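Side-chain contacts in WbbM protein (Klebsiella pneumoniae, PDB 6U4B), which probably acts as a bifunctional glycosyltransferase that polymerises O-antigen polysaccharide, with magnesium bound in one of its two glycosyltransferase regions: residues H36-F41 and V367-E372; V336-K341 and Q394-Y399; R181-A186 and K202-A207; S232-L237 and E259-I264. All coordinates share one frame; numbering follows the deposited sequence.

From the N terminus, residues 36-41 open the longest of these loops, which closes only at 367-372 in contact 1. Contacts 3 and 4 both fall within it, one after the other. Contact 3 pairs helix 180-193 with helix 198-206, and contact 4 pairs helix 220-240 with helix 253-272; the two touch through Tyr183 and Phe204 against Arg260. Contact 2 opens at 336-341 and closes at 394-399, so it crosses contact 1. These two also touch, through Val367 with Glu339 and Phe370 with Leu395. Contacts 3 and 4 thus knit helices of the DUF4422 region, contact 2 ties a strand of the family 8 region to a short helix, and contact 1 joins the two regions.

Contact 1. Residues H36-F41 and V367-E372; sequences HKPSAF and VNAFTE
Pro38 and Ala369 meet through their beta carbons, CB to CB 3.6 Å apart. The proline ring adds its CG, which lies 4.1 Å from the Ala369 methyl, so one edge of the pyrrolidine rests on that single carbon. Both CB atoms point into the contact, and no hydrogen bond passes between the segments. Beside this apolar touch Glu372 reaches back from the end of the 3-10 turn: its OE1 stops 4.3 Å from Pro38 O. Lys37 NZ, an opposite charge, stays 6.3 Å from Glu372 OE1, a distance at which any attraction is probably modest.

A second shell of side-chain bonds lies within each segment. Ser39 OG stands close over its own backbone (chi1 47°), which brings it back to donate to Lys37 O over 2.9 Å, from a position tilted out of the carbonyl plane, and thereby bridges the two sides of the proline; it is also hydrogen-bonded to His35 ND1. On the other segment Thr371 OG1 donates to Asn368 O at 3.0 Å, almost in line with the carbonyl, a bond that spans the 3-10 turn containing Ala369.

Ile61 and Phe290 also pack on Pro38, while Val367 and Phe370 turn to Leu338 of strand 333-340. The contact therefore joins the loop after strand 29-35, in the DUF4422 region, to the 3-10 turn after strand 360-366, in the family 8 region.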
# COMPACT_ATOMS: atom_id res chain seq x y z
N HIS A 36 -28.82 24.88 -10.65
CA HIS A 36 -27.67 24.09 -11.08
C HIS A 36 -26.36 24.62 -10.52
O HIS A 36 -25.31 24.02 -10.76
CB HIS A 36 -27.59 24.05 -12.62
CG HIS A 36 -27.20 25.35 -13.24
ND1 HIS A 36 -28.08 26.40 -13.41
CD2 HIS A 36 -26.02 25.78 -13.74
CE1 HIS A 36 -27.46 27.41 -13.98
NE2 HIS A 36 -26.20 27.06 -14.19
N LYS A 37 -26.39 25.73 -9.78
CA LYS A 37 -25.21 26.28 -9.15
C LYS A 37 -25.67 27.06 -7.93
O LYS A 37 -26.87 27.29 -7.75
CB LYS A 37 -24.42 27.18 -10.11
CG LYS A 37 -25.16 28.40 -10.61
CD LYS A 37 -24.19 29.39 -11.22
CE LYS A 37 -24.80 30.14 -12.39
NZ LYS A 37 -23.82 31.09 -13.00
N PRO A 38 -24.73 27.46 -7.04
CA PRO A 38 -25.12 28.31 -5.91
C PRO A 38 -25.88 29.56 -6.36
O PRO A 38 -25.34 30.39 -7.10
CB PRO A 38 -23.78 28.67 -5.26
CG PRO A 38 -22.91 27.49 -5.57
CD PRO A 38 -23.32 27.04 -6.94
N SER A 39 -27.13 29.68 -5.93
CA SER A 39 -27.99 30.76 -6.39
C SER A 39 -29.08 31.00 -5.35
O SER A 39 -29.46 30.08 -4.61
CB SER A 39 -28.61 30.44 -7.75
OG SER A 39 -29.14 29.12 -7.78
N ALA A 40 -29.58 32.23 -5.31
CA ALA A 40 -30.46 32.67 -4.24
C ALA A 40 -31.74 31.85 -4.19
O ALA A 40 -32.31 31.49 -5.22
CB ALA A 40 -30.79 34.15 -4.40
N PHE A 41 -32.20 31.58 -2.97
CA PHE A 41 -33.43 30.82 -2.74
C PHE A 41 -34.55 31.75 -2.30
O PHE A 41 -34.32 32.70 -1.55
CB PHE A 41 -33.21 29.75 -1.66
CG PHE A 41 -32.19 28.71 -2.03
CD1 PHE A 41 -31.23 28.31 -1.12
CD2 PHE A 41 -32.21 28.13 -3.29
CE1 PHE A 41 -30.29 27.34 -1.46
CE2 PHE A 41 -31.27 27.16 -3.63
CZ PHE A 41 -30.32 26.77 -2.72
N VAL A 367 -16.38 27.84 -3.96
CA VAL A 367 -16.00 28.96 -3.12
C VAL A 367 -16.32 30.30 -3.78
O VAL A 367 -16.53 31.30 -3.08
CB VAL A 367 -14.50 28.87 -2.76
CG1 VAL A 367 -13.63 29.25 -3.96
CG2 VAL A 367 -14.17 29.73 -1.54
N ASN A 368 -16.41 30.33 -5.11
CA ASN A 368 -16.60 31.58 -5.83
C ASN A 368 -17.98 32.18 -5.64
O ASN A 368 -18.19 33.34 -6.01
CB ASN A 368 -16.31 31.37 -7.32
CG ASN A 368 -14.88 30.94 -7.57
OD1 ASN A 368 -13.95 31.73 -7.43
ND2 ASN A 368 -14.69 29.68 -7.95
N ALA A 369 -18.93 31.44 -5.06
CA ALA A 369 -20.22 32.01 -4.73
C ALA A 369 -20.11 33.09 -3.66
O ALA A 369 -21.04 33.88 -3.49
CB ALA A 369 -21.18 30.92 -4.26
N PHE A 370 -18.99 33.14 -2.94
CA PHE A 370 -18.81 34.12 -1.87
C PHE A 370 -18.73 35.55 -2.38
O PHE A 370 -18.93 36.48 -1.60
CB PHE A 370 -17.56 33.79 -1.05
CG PHE A 370 -17.68 32.54 -0.22
CD1 PHE A 370 -18.93 32.05 0.13
CD2 PHE A 370 -16.55 31.86 0.20
CE1 PHE A 370 -19.04 30.90 0.89
CE2 PHE A 370 -16.66 30.71 0.97
CZ PHE A 370 -17.91 30.23 1.31
N THR A 371 -18.43 35.75 -3.67
CA THR A 371 -18.34 37.10 -4.20
C THR A 371 -19.69 37.77 -4.37
O THR A 371 -19.74 38.95 -4.73
CB THR A 371 -17.61 37.09 -5.55
OG1 THR A 371 -18.37 36.34 -6.51
CG2 THR A 371 -16.23 36.47 -5.41
N GLU A 372 -20.79 37.05 -4.12
CA GLU A 372 -22.13 37.58 -4.34
C GLU A 372 -23.08 37.13 -3.23
O GLU A 372 -24.22 36.75 -3.49
CB GLU A 372 -22.66 37.15 -5.71
CG GLU A 372 -22.35 35.70 -6.07
CD GLU A 372 -22.84 35.33 -7.45
OE1 GLU A 372 -23.59 34.34 -7.57
OE2 GLU A 372 -22.48 36.03 -8.41

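Contact 2. Residues V336-K341 and Q394-Y399; sequences VVLENK and QLFRRY
Val336 meets the far end of the Phe396 ring at its edge, where the two side chains point at one another head-on. CB of the valine lies in the plane of the ring, and the two methyls divide the rim between them: CG1 approaches Phe396 CZ to 3.7 Å, while CG2 lies 4.0 Å from Phe396 CE1. This fork follows from the valine torsion, which sets CG1 anti to the backbone N (chi1 174°) and CG2 beside that N. Leu338 CD2 lies 3.7 Å from Leu395 CD2, the two leucines lying alongside with their chains running in contrary senses, and the same Leu338 methyl reaches Phe396 CE2 at 4.3 Å, again near the ring plane. A further edge atom, Tyr399 CD2, comes from the turn that follows the ring.

Polar bonds lie behind this apolar layer. Arg397 NH1 donates to Gln394 O over 2.7 Å, from above the carbonyl plane, and Tyr399 N closes the type I turn onto Phe396 O at 2.9 Å.

Val305 and Phe365, from the strands flanking 333-340, also contact this hydrophobic group. Side chains from parallel strands of a mixed sheet, packed against the end of a short helix and the turn after it, with Leu338 about 10 Å from the side chain of the magnesium ligand Asp406, fit the nucleotide-binding half of a GT-A glycosyltransferase fold.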
# COMPACT_ATOMS: atom_id res chain seq x y z
N VAL A 336 -15.98 19.46 4.37
CA VAL A 336 -16.49 20.28 3.27
C VAL A 336 -15.31 21.03 2.66
O VAL A 336 -14.60 21.75 3.37
CB VAL A 336 -17.57 21.27 3.73
CG1 VAL A 336 -17.96 22.19 2.59
CG2 VAL A 336 -18.79 20.51 4.26
N VAL A 337 -15.11 20.86 1.36
CA VAL A 337 -14.04 21.54 0.64
C VAL A 337 -14.64 22.72 -0.12
O VAL A 337 -15.51 22.54 -0.99
CB VAL A 337 -13.32 20.59 -0.32
CG1 VAL A 337 -12.43 21.38 -1.27
CG2 VAL A 337 -12.50 19.56 0.46
N LEU A 338 -14.20 23.93 0.22
CA LEU A 338 -14.54 25.12 -0.55
C LEU A 338 -13.62 25.15 -1.76
O LEU A 338 -12.48 25.62 -1.68
CB LEU A 338 -14.38 26.38 0.30
CG LEU A 338 -15.05 26.32 1.67
CD1 LEU A 338 -14.80 27.59 2.46
CD2 LEU A 338 -16.54 26.07 1.51
N GLU A 339 -14.10 24.62 -2.88
CA GLU A 339 -13.26 24.37 -4.04
C GLU A 339 -13.30 25.53 -5.02
O GLU A 339 -14.36 26.14 -5.24
CB GLU A 339 -13.67 23.07 -4.74
CG GLU A 339 -15.12 23.01 -5.22
CD GLU A 339 -15.29 23.49 -6.65
OE1 GLU A 339 -16.41 23.89 -7.01
OE2 GLU A 339 -14.30 23.46 -7.41
N ASN A 340 -12.15 25.84 -5.60
CA ASN A 340 -12.01 26.88 -6.61
C ASN A 340 -11.58 26.20 -7.91
O ASN A 340 -10.39 26.09 -8.22
CB ASN A 340 -11.00 27.95 -6.17
CG ASN A 340 -10.77 29.01 -7.23
OD1 ASN A 340 -11.58 29.20 -8.14
ND2 ASN A 340 -9.65 29.73 -7.12
N LYS A 341 -12.58 25.73 -8.67
CA LYS A 341 -12.36 25.10 -9.97
C LYS A 341 -11.42 23.90 -9.88
O LYS A 341 -10.52 23.73 -10.70
CB LYS A 341 -11.86 26.12 -11.00
CG LYS A 341 -12.87 27.24 -11.27
CD LYS A 341 -12.29 28.31 -12.18
CE LYS A 341 -13.24 29.49 -12.31
NZ LYS A 341 -14.51 29.13 -13.00
N GLN A 394 -21.01 32.47 7.72
CA GLN A 394 -22.23 32.61 6.93
C GLN A 394 -22.64 31.29 6.28
O GLN A 394 -23.78 30.85 6.44
CB GLN A 394 -22.05 33.69 5.87
CG GLN A 394 -23.33 34.05 5.11
CD GLN A 394 -24.34 34.81 5.96
OE1 GLN A 394 -24.07 35.15 7.12
NE2 GLN A 394 -25.51 35.09 5.39
N LEU A 395 -21.72 30.65 5.55
CA LEU A 395 -22.06 29.40 4.88
C LEU A 395 -22.37 28.29 5.87
O LEU A 395 -23.27 27.47 5.64
CB LEU A 395 -20.91 28.98 3.96
CG LEU A 395 -21.15 27.72 3.11
CD1 LEU A 395 -22.29 27.96 2.13
CD2 LEU A 395 -19.88 27.30 2.39
N PHE A 396 -21.65 28.26 7.00
CA PHE A 396 -21.81 27.21 8.00
C PHE A 396 -22.61 27.67 9.21
O PHE A 396 -22.44 27.13 10.31
CB PHE A 396 -20.43 26.70 8.43
CG PHE A 396 -19.68 26.01 7.33
CD1 PHE A 396 -19.84 24.66 7.10
CD2 PHE A 396 -18.83 26.73 6.50
CE1 PHE A 396 -19.16 24.02 6.09
CE2 PHE A 396 -18.14 26.10 5.48
CZ PHE A 396 -18.31 24.74 5.27
N ARG A 397 -23.51 28.64 9.02
CA ARG A 397 -24.26 29.23 10.13
C ARG A 397 -25.21 28.24 10.80
O ARG A 397 -25.73 28.56 11.88
CB ARG A 397 -25.05 30.45 9.64
CG ARG A 397 -26.09 30.15 8.56
CD ARG A 397 -26.83 31.42 8.17
NE ARG A 397 -27.77 31.21 7.07
CZ ARG A 397 -27.43 31.27 5.79
NH1 ARG A 397 -26.18 31.53 5.44
NH2 ARG A 397 -28.35 31.07 4.85
N ARG A 398 -25.44 27.07 10.22
CA ARG A 398 -26.26 26.05 10.85
C ARG A 398 -25.45 25.07 11.68
O ARG A 398 -26.02 24.12 12.24
CB ARG A 398 -27.06 25.29 9.78
CG ARG A 398 -28.19 26.13 9.21
CD ARG A 398 -28.76 25.56 7.93
NE ARG A 398 -29.38 26.61 7.13
CZ ARG A 398 -30.13 26.40 6.05
NH1 ARG A 398 -30.36 25.16 5.64
NH2 ARG A 398 -30.65 27.43 5.40
N TYR A 399 -24.14 25.28 11.79
CA TYR A 399 -23.28 24.48 12.65
C TYR A 399 -23.01 25.22 13.95
O TYR A 399 -22.97 26.45 13.99
CB TYR A 399 -21.95 24.18 11.95
CG TYR A 399 -22.04 23.19 10.81
CD1 TYR A 399 -21.55 21.90 10.96
CD2 TYR A 399 -22.60 23.54 9.59
CE1 TYR A 399 -21.61 20.98 9.93
CE2 TYR A 399 -22.67 22.62 8.55
CZ TYR A 399 -22.18 21.34 8.73
OH TYR A 399 -22.24 20.42 7.71

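Contact 3. Residues R181-A186 and K202-A207; sequences RDYQAA and KTFNDA
The ring of Tyr183 turns its hydroxyl end toward the amide of Asn205, whose OD1 sits at the ring edge in the plane of the phenol. Ring and amide planes are nearly perpendicular, 88° apart. Phe204 also presents an edge: Tyr183 OH lies in the plane of its ring, 3.3 Å from CE2 and 3.5 Å from CD2, so the hydroxyl oxygen faces ring C-H groups and not the pi cloud.

One hydrogen bond spans the helices. Tyr183 OH donates to Asn205 OD1 at 2.7 Å, meeting the oxygen at a C=O...O angle of 131° and tilted somewhat out of the carbonyl plane. Asn205 OD1 also comes within 3.3 Å of Tyr183 CE1. With CG anti to the backbone N, the tyrosine ring leaves helix 180-193 in the direction of helix 198-206, and its para hydroxyl covers the remaining distance. All three residues are buried, and the bond to Asn205 OD1 gives the phenol proton an acceptor there.

Arg260 of helix 253-272 touches both Tyr183 and Phe204, and Tyr172 meets the tyrosine ring with its plane turned only slightly from it. Tyr169 of helix 168-173 packs on Tyr183 and Asn205. The contact thus links two helices consecutive in the chain, 180-193 and 198-206, with helices 168-173 and 253-272 gathered around their meeting point.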
# COMPACT_ATOMS: atom_id res chain seq x y z
N ARG A 181 -37.06 16.65 -37.62
CA ARG A 181 -37.25 15.20 -37.60
C ARG A 181 -37.46 14.69 -36.18
O ARG A 181 -38.17 13.70 -35.98
CB ARG A 181 -36.05 14.51 -38.25
CG ARG A 181 -34.79 14.47 -37.39
CD ARG A 181 -33.64 13.79 -38.11
NE ARG A 181 -33.17 14.58 -39.25
CZ ARG A 181 -32.16 15.44 -39.19
NH1 ARG A 181 -31.80 16.12 -40.27
NH2 ARG A 181 -31.52 15.64 -38.04
N ASP A 182 -36.86 15.35 -35.18
CA ASP A 182 -37.07 14.95 -33.80
C ASP A 182 -38.49 15.25 -33.35
O ASP A 182 -39.12 14.44 -32.67
CB ASP A 182 -36.06 15.65 -32.89
CG ASP A 182 -34.62 15.33 -33.26
OD1 ASP A 182 -34.37 14.22 -33.79
OD2 ASP A 182 -33.74 16.19 -33.03
N TYR A 183 -39.01 16.43 -33.72
CA TYR A 183 -40.38 16.78 -33.36
C TYR A 183 -41.38 15.95 -34.15
O TYR A 183 -42.42 15.54 -33.62
CB TYR A 183 -40.62 18.27 -33.59
CG TYR A 183 -42.00 18.76 -33.22
CD1 TYR A 183 -42.78 19.47 -34.13
CD2 TYR A 183 -42.54 18.50 -31.97
CE1 TYR A 183 -44.05 19.91 -33.80
CE2 TYR A 183 -43.81 18.94 -31.63
CZ TYR A 183 -44.56 19.65 -32.55
OH TYR A 183 -45.82 20.09 -32.21
N GLN A 184 -41.08 15.67 -35.43
CA GLN A 184 -41.93 14.78 -36.21
C GLN A 184 -42.03 13.40 -35.56
O GLN A 184 -43.11 12.80 -35.54
CB GLN A 184 -41.38 14.64 -37.63
CG GLN A 184 -41.60 15.85 -38.52
CD GLN A 184 -41.04 15.65 -39.91
OE1 GLN A 184 -39.83 15.61 -40.11
NE2 GLN A 184 -41.93 15.50 -40.89
N ALA A 185 -40.92 12.89 -35.03
CA ALA A 185 -40.94 11.59 -34.37
C ALA A 185 -41.83 11.62 -33.13
O ALA A 185 -42.54 10.65 -32.84
CB ALA A 185 -39.52 11.17 -34.00
N ALA A 186 -41.80 12.73 -32.38
CA ALA A 186 -42.65 12.85 -31.20
C ALA A 186 -44.12 12.96 -31.59
O ALA A 186 -44.99 12.42 -30.89
CB ALA A 186 -42.22 14.05 -30.36
N LYS A 202 -52.92 19.12 -34.58
CA LYS A 202 -53.10 20.00 -35.73
C LYS A 202 -53.33 21.45 -35.29
O LYS A 202 -52.80 22.38 -35.91
CB LYS A 202 -54.26 19.53 -36.59
CG LYS A 202 -54.07 18.20 -37.27
CD LYS A 202 -55.21 17.95 -38.25
CE LYS A 202 -55.10 16.59 -38.90
NZ LYS A 202 -55.28 15.48 -37.93
N THR A 203 -54.13 21.64 -34.25
CA THR A 203 -54.45 22.99 -33.79
C THR A 203 -53.19 23.73 -33.36
O THR A 203 -52.96 24.88 -33.77
CB THR A 203 -55.45 22.93 -32.63
OG1 THR A 203 -56.65 22.27 -33.07
CG2 THR A 203 -55.79 24.33 -32.15
N PHE A 204 -52.35 23.09 -32.55
CA PHE A 204 -51.14 23.73 -32.06
C PHE A 204 -50.15 23.97 -33.20
O PHE A 204 -49.57 25.06 -33.31
CB PHE A 204 -50.50 22.90 -30.96
CG PHE A 204 -49.09 23.32 -30.64
CD1 PHE A 204 -48.85 24.53 -30.00
CD2 PHE A 204 -48.02 22.53 -30.99
CE1 PHE A 204 -47.56 24.93 -29.70
CE2 PHE A 204 -46.72 22.92 -30.70
CZ PHE A 204 -46.49 24.12 -30.05
N ASN A 205 -49.94 22.96 -34.04
CA ASN A 205 -48.95 23.08 -35.11
C ASN A 205 -49.32 24.19 -36.08
O ASN A 205 -48.44 24.90 -36.59
CB ASN A 205 -48.79 21.75 -35.84
CG ASN A 205 -47.86 20.80 -35.11
OD1 ASN A 205 -46.99 21.22 -34.35
ND2 ASN A 205 -48.04 19.50 -35.35
N ASP A 206 -50.61 24.37 -36.36
CA ASP A 206 -51.05 25.43 -37.25
C ASP A 206 -51.25 26.77 -36.56
O ASP A 206 -51.43 27.78 -37.24
CB ASP A 206 -52.36 25.04 -37.95
CG ASP A 206 -52.18 23.92 -38.96
OD1 ASP A 206 -53.17 23.53 -39.61
OD2 ASP A 206 -51.04 23.43 -39.10
N ALA A 207 -51.22 26.81 -35.23
CA ALA A 207 -51.38 28.06 -34.51
C ALA A 207 -50.10 28.88 -34.57
O ALA A 207 -49.00 28.37 -34.80
CB ALA A 207 -51.77 27.81 -33.06

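Contact 4. Residues S232-L237 and E259-I264; sequences SILDNL and ERLFNI
On the helix that carries Leu261 against Ile233 and Leu234, Asn263 ND2 donates to Glu259 O, one turn back, over 2.7 Å. The bond is bent, with an N-H...O angle of 137°, although the acceptor lies close to the amide plane. Asn263 OD1 accepts from Tyr211 N, so both ends of this buried amide are engaged and its rotation is fixed.

Across the helices the contact is wholly apolar and rests on one methyl. Leu261 CD1 is 3.9 Å from Ile233 CG2 and 4.0 Å from Leu234 CD2. It reaches them because the leucine chain is extended at its second torsion (chi2 174°), which carries CD1 to the outer end. Ile233 directs its CB at the opposing helix and crosses Leu261 at a slant. Leu234 starts off to one side, but its tip swings nearer and lies alongside Leu261, the two chains running in contrary senses.

Val190 and Tyr194 also touch Ile233, and Ile254 lies on Leu234. With only dispersion contacts joining the two segments, cohesion between helices 220-240 and 253-272 here depends on shape and on exclusion of water, while the Asn263 amide makes its bonds within its own helix and to Tyr211.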
# COMPACT_ATOMS: atom_id res chain seq x y z
N SER A 232 -44.78 9.00 -20.90
CA SER A 232 -45.02 7.84 -21.76
C SER A 232 -44.59 8.14 -23.19
O SER A 232 -44.05 7.27 -23.88
CB SER A 232 -46.50 7.45 -21.72
OG SER A 232 -47.30 8.39 -22.40
N ILE A 233 -44.82 9.38 -23.64
CA ILE A 233 -44.37 9.78 -24.97
C ILE A 233 -42.86 9.91 -25.01
O ILE A 233 -42.21 9.47 -25.97
CB ILE A 233 -45.06 11.10 -25.38
CG1 ILE A 233 -46.57 10.87 -25.56
CG2 ILE A 233 -44.43 11.67 -26.64
CD1 ILE A 233 -47.39 12.13 -25.46
N LEU A 234 -42.27 10.52 -23.98
CA LEU A 234 -40.83 10.71 -23.97
C LEU A 234 -40.08 9.38 -23.88
O LEU A 234 -39.01 9.24 -24.48
CB LEU A 234 -40.43 11.65 -22.83
CG LEU A 234 -41.02 13.06 -22.89
CD1 LEU A 234 -40.48 13.94 -21.77
CD2 LEU A 234 -40.79 13.71 -24.25
N ASP A 235 -40.63 8.40 -23.16
CA ASP A 235 -40.03 7.07 -23.14
C ASP A 235 -39.93 6.49 -24.54
O ASP A 235 -38.88 6.00 -24.95
CB ASP A 235 -40.83 6.13 -22.24
CG ASP A 235 -40.69 6.46 -20.77
OD1 ASP A 235 -41.65 6.18 -20.01
OD2 ASP A 235 -39.64 7.01 -20.37
N ASN A 236 -41.03 6.55 -25.29
CA ASN A 236 -41.00 6.06 -26.67
C ASN A 236 -40.14 6.94 -27.56
O ASN A 236 -39.53 6.44 -28.51
CB ASN A 236 -42.42 5.96 -27.23
CG ASN A 236 -43.22 4.81 -26.64
OD1 ASN A 236 -43.10 4.50 -25.45
ND2 ASN A 236 -44.02 4.16 -27.47
N LEU A 237 -40.08 8.24 -27.26
CA LEU A 237 -39.26 9.14 -28.07
C LEU A 237 -37.79 8.75 -28.02
O LEU A 237 -37.07 8.89 -29.02
CB LEU A 237 -39.45 10.58 -27.60
CG LEU A 237 -38.75 11.64 -28.45
CD1 LEU A 237 -39.29 11.61 -29.88
CD2 LEU A 237 -38.90 13.02 -27.84
N GLU A 259 -41.82 21.25 -24.55
CA GLU A 259 -42.51 22.53 -24.57
C GLU A 259 -43.68 22.52 -25.55
O GLU A 259 -44.72 23.14 -25.30
CB GLU A 259 -41.54 23.65 -24.94
CG GLU A 259 -40.48 23.94 -23.90
CD GLU A 259 -39.60 25.11 -24.29
OE1 GLU A 259 -38.38 25.06 -24.03
OE2 GLU A 259 -40.14 26.08 -24.87
N ARG A 260 -43.53 21.81 -26.67
CA ARG A 260 -44.61 21.69 -27.64
C ARG A 260 -45.67 20.72 -27.16
O ARG A 260 -46.87 20.98 -27.32
CB ARG A 260 -44.06 21.25 -29.00
CG ARG A 260 -43.39 22.34 -29.81
CD ARG A 260 -41.99 22.66 -29.30
NE ARG A 260 -41.37 23.74 -30.06
CZ ARG A 260 -40.19 24.28 -29.78
NH1 ARG A 260 -39.49 23.83 -28.74
NH2 ARG A 260 -39.71 25.26 -30.53
N LEU A 261 -45.25 19.60 -26.57
CA LEU A 261 -46.22 18.63 -26.05
C LEU A 261 -47.07 19.24 -24.95
O LEU A 261 -48.26 18.92 -24.82
CB LEU A 261 -45.49 17.39 -25.54
CG LEU A 261 -44.72 16.58 -26.59
CD1 LEU A 261 -43.93 15.46 -25.94
CD2 LEU A 261 -45.68 16.02 -27.63
N PHE A 262 -46.48 20.12 -24.14
CA PHE A 262 -47.22 20.84 -23.11
C PHE A 262 -48.42 21.57 -23.72
O PHE A 262 -49.53 21.52 -23.19
CB PHE A 262 -46.28 21.81 -22.40
CG PHE A 262 -46.88 22.51 -21.21
CD1 PHE A 262 -47.45 21.78 -20.18
CD2 PHE A 262 -46.83 23.89 -21.10
CE1 PHE A 262 -47.99 22.42 -19.08
CE2 PHE A 262 -47.37 24.53 -20.01
CZ PHE A 262 -47.95 23.80 -18.99
N ASN A 263 -48.20 22.25 -24.85
CA ASN A 263 -49.29 22.96 -25.52
C ASN A 263 -50.31 22.00 -26.10
O ASN A 263 -51.52 22.23 -25.99
CB ASN A 263 -48.72 23.86 -26.61
CG ASN A 263 -48.01 25.07 -26.06
OD1 ASN A 263 -48.61 26.14 -25.90
ND2 ASN A 263 -46.72 24.93 -25.77
N ILE A 264 -49.85 20.92 -26.74
CA ILE A 264 -50.76 19.93 -27.31
C ILE A 264 -51.66 19.36 -26.22
O ILE A 264 -52.87 19.16 -26.42
CB ILE A 264 -49.97 18.83 -28.03
CG1 ILE A 264 -49.25 19.41 -29.25
CG2 ILE A 264 -50.89 17.68 -28.44
CD1 ILE A 264 -48.29 18.44 -29.91